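Local coordinates for protein succinylglutamate desuccinylase/aspartoacylase (Shewanella frigidimarina, PDB 3LWU) that binds a zinc ion and is probably a hydrolase acting on ester bonds, of the succinylglutamate desuccinylase/aspartoacylase family, at residues H127-Q132 / C148-M153. Numbering follows the deposited sequence.
Sequences HNVDIQ and CAYRSM
Tyr150 and Met153 both carry CG trans to the backbone N (chi1 -159° and 177°), a torsion that sends the two chains off helix 143-160, the tyrosine toward Val129 and Ile131, the selenomethionine toward Val129. Met153 then bends at chi2 (-93°) and again at chi3, which turns its methyl group to Val129 tip to tip: CE of Met153 lies 3.9 Å from CG2 of Val129 and 4.1 Å from its CG1. Val129 comes at Tyr150 from the opposite direction, and its CG2 is 3.9 Å from Tyr150 OH. Ile131 crosses the tyrosine at about a right angle, its CD1 4.1 Å from Tyr150 OH, with CE1 just beyond at 4.3 Å. The selenium of Met153 stands 5.4 Å from the centre of the His127 ring and obliquely placed to it, the selenium counterpart of a Met-aromatic approach, long and without direct contact. No hydrogen bond spans the two segments; the touching atoms are methyl groups and the tyrosine ring with its hydroxyl, in van der Waals contact, and the phenol oxygen of the buried Tyr150 is satisfied instead by the carbonyl of Pro237. Trp134 and Trp238 meet the tyrosine ring edge-to-face. Within the catalytic domain but away from the zinc site, the contact packs the loop leading into helix 131-138, with Asp130 as N-cap, against helix 143-160, while Leu241 of helix 230-247 touches both Ile131 and Tyr150.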
ATOM      1  N   HIS A 127       3.961 -14.325 -29.372  1.00 33.74           N
ATOM      2  CA  HIS A 127       3.112 -14.975 -30.380  1.00 33.99           C
ATOM      3  C   HIS A 127       3.379 -16.473 -30.590  1.00 34.67           C
ATOM      4  O   HIS A 127       2.498 -17.169 -31.096  1.00 34.80           O
ATOM      5  CB  HIS A 127       3.219 -14.243 -31.720  1.00 34.27           C
ATOM      6  CG  HIS A 127       2.706 -12.835 -31.686  1.00 33.04           C
ATOM      7  ND1 HIS A 127       1.451 -12.487 -32.137  1.00 32.78           N
ATOM      8  CD2 HIS A 127       3.284 -11.686 -31.263  1.00 30.81           C
ATOM      9  CE1 HIS A 127       1.282 -11.181 -32.005  1.00 30.35           C
ATOM     10  NE2 HIS A 127       2.375 -10.674 -31.469  1.00 30.43           N
ATOM     11  N   ASN A 128       4.565 -16.964 -30.216  1.00 35.11           N
ATOM     12  CA  ASN A 128       4.944 -18.384 -30.459  1.00 35.60           C
ATOM     13  C   ASN A 128       4.623 -18.816 -31.897  1.00 35.43           C
ATOM     14  O   ASN A 128       3.937 -19.804 -32.120  1.00 35.01           O
ATOM     15  CB  ASN A 128       4.254 -19.337 -29.454  1.00 35.77           C
ATOM     16  N   VAL A 129       5.085 -18.027 -32.865  1.00 35.52           N
ATOM     17  CA  VAL A 129       4.767 -18.260 -34.281  1.00 35.00           C
ATOM     18  C   VAL A 129       5.393 -19.572 -34.728  1.00 34.68           C
ATOM     19  O   VAL A 129       6.573 -19.790 -34.487  1.00 34.45           O
ATOM     20  CB  VAL A 129       5.344 -17.136 -35.192  1.00 34.76           C
ATOM     21  CG1 VAL A 129       5.039 -17.431 -36.673  1.00 34.59           C
ATOM     22  CG2 VAL A 129       4.830 -15.736 -34.772  1.00 35.84           C
ATOM     23  N   ASP A 130       4.627 -20.442 -35.383  1.00 34.55           N
ATOM     24  CA  ASP A 130       5.225 -21.612 -36.001  1.00 34.34           C
ATOM     25  C   ASP A 130       5.896 -21.104 -37.270  1.00 33.84           C
ATOM     26  O   ASP A 130       5.255 -20.916 -38.318  1.00 33.27           O
ATOM     27  CB  ASP A 130       4.192 -22.680 -36.298  1.00 34.89           C
ATOM     28  CG  ASP A 130       4.770 -23.875 -37.046  1.00 35.73           C
ATOM     29  OD1 ASP A 130       5.970 -23.898 -37.445  1.00 35.31           O
ATOM     30  OD2 ASP A 130       3.988 -24.810 -37.239  1.00 39.89           O
ATOM     31  N   ILE A 131       7.196 -20.872 -37.152  1.00 33.42           N
ATOM     32  CA  ILE A 131       7.892 -20.048 -38.123  1.00 33.49           C
ATOM     33  C   ILE A 131       8.163 -20.810 -39.402  1.00 32.87           C
ATOM     34  O   ILE A 131       8.035 -20.240 -40.467  1.00 32.33           O
ATOM     35  CB  ILE A 131       9.202 -19.423 -37.551  1.00 33.64           C
ATOM     36  CG1 ILE A 131       9.791 -18.437 -38.567  1.00 34.29           C
ATOM     37  CG2 ILE A 131      10.226 -20.514 -37.181  1.00 34.69           C
ATOM     38  CD1 ILE A 131       8.811 -17.336 -38.996  1.00 35.42           C
ATOM     39  N   GLN A 132       8.500 -22.095 -39.282  1.00 32.67           N
ATOM     40  CA  GLN A 132       8.723 -22.967 -40.449  1.00 33.04           C
ATOM     41  C   GLN A 132       7.457 -23.013 -41.308  1.00 32.31           C
ATOM     42  O   GLN A 132       7.512 -22.908 -42.526  1.00 31.94           O
ATOM     43  CB  GLN A 132       9.087 -24.414 -40.044  1.00 33.43           C
ATOM     44  CG  GLN A 132      10.094 -24.600 -38.880  1.00 35.72           C
ATOM     45  CD  GLN A 132      10.076 -26.036 -38.307  1.00 38.81           C
ATOM     46  OE1 GLN A 132       9.424 -26.311 -37.284  1.00 40.56           O
ATOM     47  NE2 GLN A 132      10.778 -26.954 -38.976  1.00 38.77           N
ATOM     48  N   CYS A 148       4.745  -7.220 -44.946  1.00 20.09           N
ATOM     49  CA  CYS A 148       3.372  -6.732 -44.770  0.70 21.16           C
ATOM     50  C   CYS A 148       2.435  -7.816 -44.250  1.00 21.03           C
ATOM     51  O   CYS A 148       1.653  -7.577 -43.320  1.00 20.88           O
ATOM     52  CB  CYS A 148       2.820  -6.176 -46.074  0.70 21.80           C
ATOM     53  SG  CYS A 148       1.100  -5.660 -45.960  0.70 24.61           S
ATOM     54  N   ALA A 149       2.498  -9.022 -44.827  1.00 20.55           N
ATOM     55  CA  ALA A 149       1.658 -10.130 -44.324  1.00 20.49           C
ATOM     56  C   ALA A 149       1.961 -10.460 -42.863  1.00 20.76           C
ATOM     57  O   ALA A 149       1.059 -10.636 -42.036  1.00 20.63           O
ATOM     58  CB  ALA A 149       1.820 -11.368 -45.166  1.00 20.43           C
ATOM     59  N   TYR A 150       3.246 -10.529 -42.550  1.00 21.06           N
ATOM     60  CA  TYR A 150       3.702 -10.854 -41.213  1.00 21.29           C
ATOM     61  C   TYR A 150       3.233  -9.833 -40.196  1.00 21.30           C
ATOM     62  O   TYR A 150       2.874 -10.210 -39.110  1.00 22.09           O
ATOM     63  CB  TYR A 150       5.226 -10.942 -41.174  1.00 21.40           C
ATOM     64  CG  TYR A 150       5.806 -11.739 -40.028  1.00 20.41           C
ATOM     65  CD1 TYR A 150       5.655 -13.115 -39.979  1.00 21.03           C
ATOM     66  CD2 TYR A 150       6.569 -11.135 -39.043  1.00 19.13           C
ATOM     67  CE1 TYR A 150       6.200 -13.878 -38.938  1.00 20.59           C
ATOM     68  CE2 TYR A 150       7.129 -11.891 -37.993  1.00 19.68           C
ATOM     69  CZ  TYR A 150       6.931 -13.256 -37.957  1.00 19.52           C
ATOM     70  OH  TYR A 150       7.480 -14.020 -36.977  1.00 17.08           O
ATOM     71  N   ARG A 151       3.252  -8.556 -40.544  1.00 21.97           N
ATOM     72  CA  ARG A 151       2.780  -7.499 -39.657  1.00 23.12           C
ATOM     73  C   ARG A 151       1.275  -7.603 -39.427  1.00 23.18           C
ATOM     74  O   ARG A 151       0.816  -7.447 -38.283  1.00 22.65           O
ATOM     75  CB  ARG A 151       3.156  -6.097 -40.186  1.00 23.83           C
ATOM     76  CG  ARG A 151       2.473  -4.934 -39.503  1.00 25.11           C
ATOM     77  CD  ARG A 151       3.075  -3.586 -39.948  1.00 29.65           C
ATOM     78  NE  ARG A 151       4.408  -3.356 -39.356  1.00 33.54           N
ATOM     79  CZ  ARG A 151       5.577  -3.500 -39.999  1.00 35.85           C
ATOM     80  NH1 ARG A 151       5.614  -3.857 -41.272  1.00 34.49           N
ATOM     81  NH2 ARG A 151       6.729  -3.281 -39.358  1.00 38.03           N
ATOM     82  N   SER A 152       0.505  -7.848 -40.490  1.00 23.09           N
ATOM     83  CA  SER A 152      -0.949  -8.063 -40.321  1.00 23.79           C
ATOM     84  C   SER A 152      -1.253  -9.177 -39.343  1.00 23.35           C
ATOM     85  O   SER A 152      -2.198  -9.060 -38.570  1.00 23.50           O
ATOM     86  CB  SER A 152      -1.641  -8.424 -41.617  1.00 23.63           C
ATOM     87  OG  SER A 152      -1.327  -7.457 -42.584  1.00 27.28           O
HETATM   88  N   MSE A 153      -0.469 -10.253 -39.404  1.00 23.22           N
HETATM   89  CA  MSE A 153      -0.675 -11.400 -38.535  1.00 23.19           C
HETATM   90  C   MSE A 153      -0.362 -11.034 -37.100  1.00 22.89           C
HETATM   91  O   MSE A 153      -1.131 -11.392 -36.203  1.00 22.83           O
HETATM   92  CB  MSE A 153       0.172 -12.599 -38.960  1.00 23.52           C
HETATM   93  CG  MSE A 153       0.037 -13.792 -38.012  1.00 24.48           C
HETATM   94 SE   MSE A 153       1.377 -13.840 -36.628  0.75 27.37          SE
HETATM   95  CE  MSE A 153       2.973 -14.030 -37.781  1.00 27.74           C
TER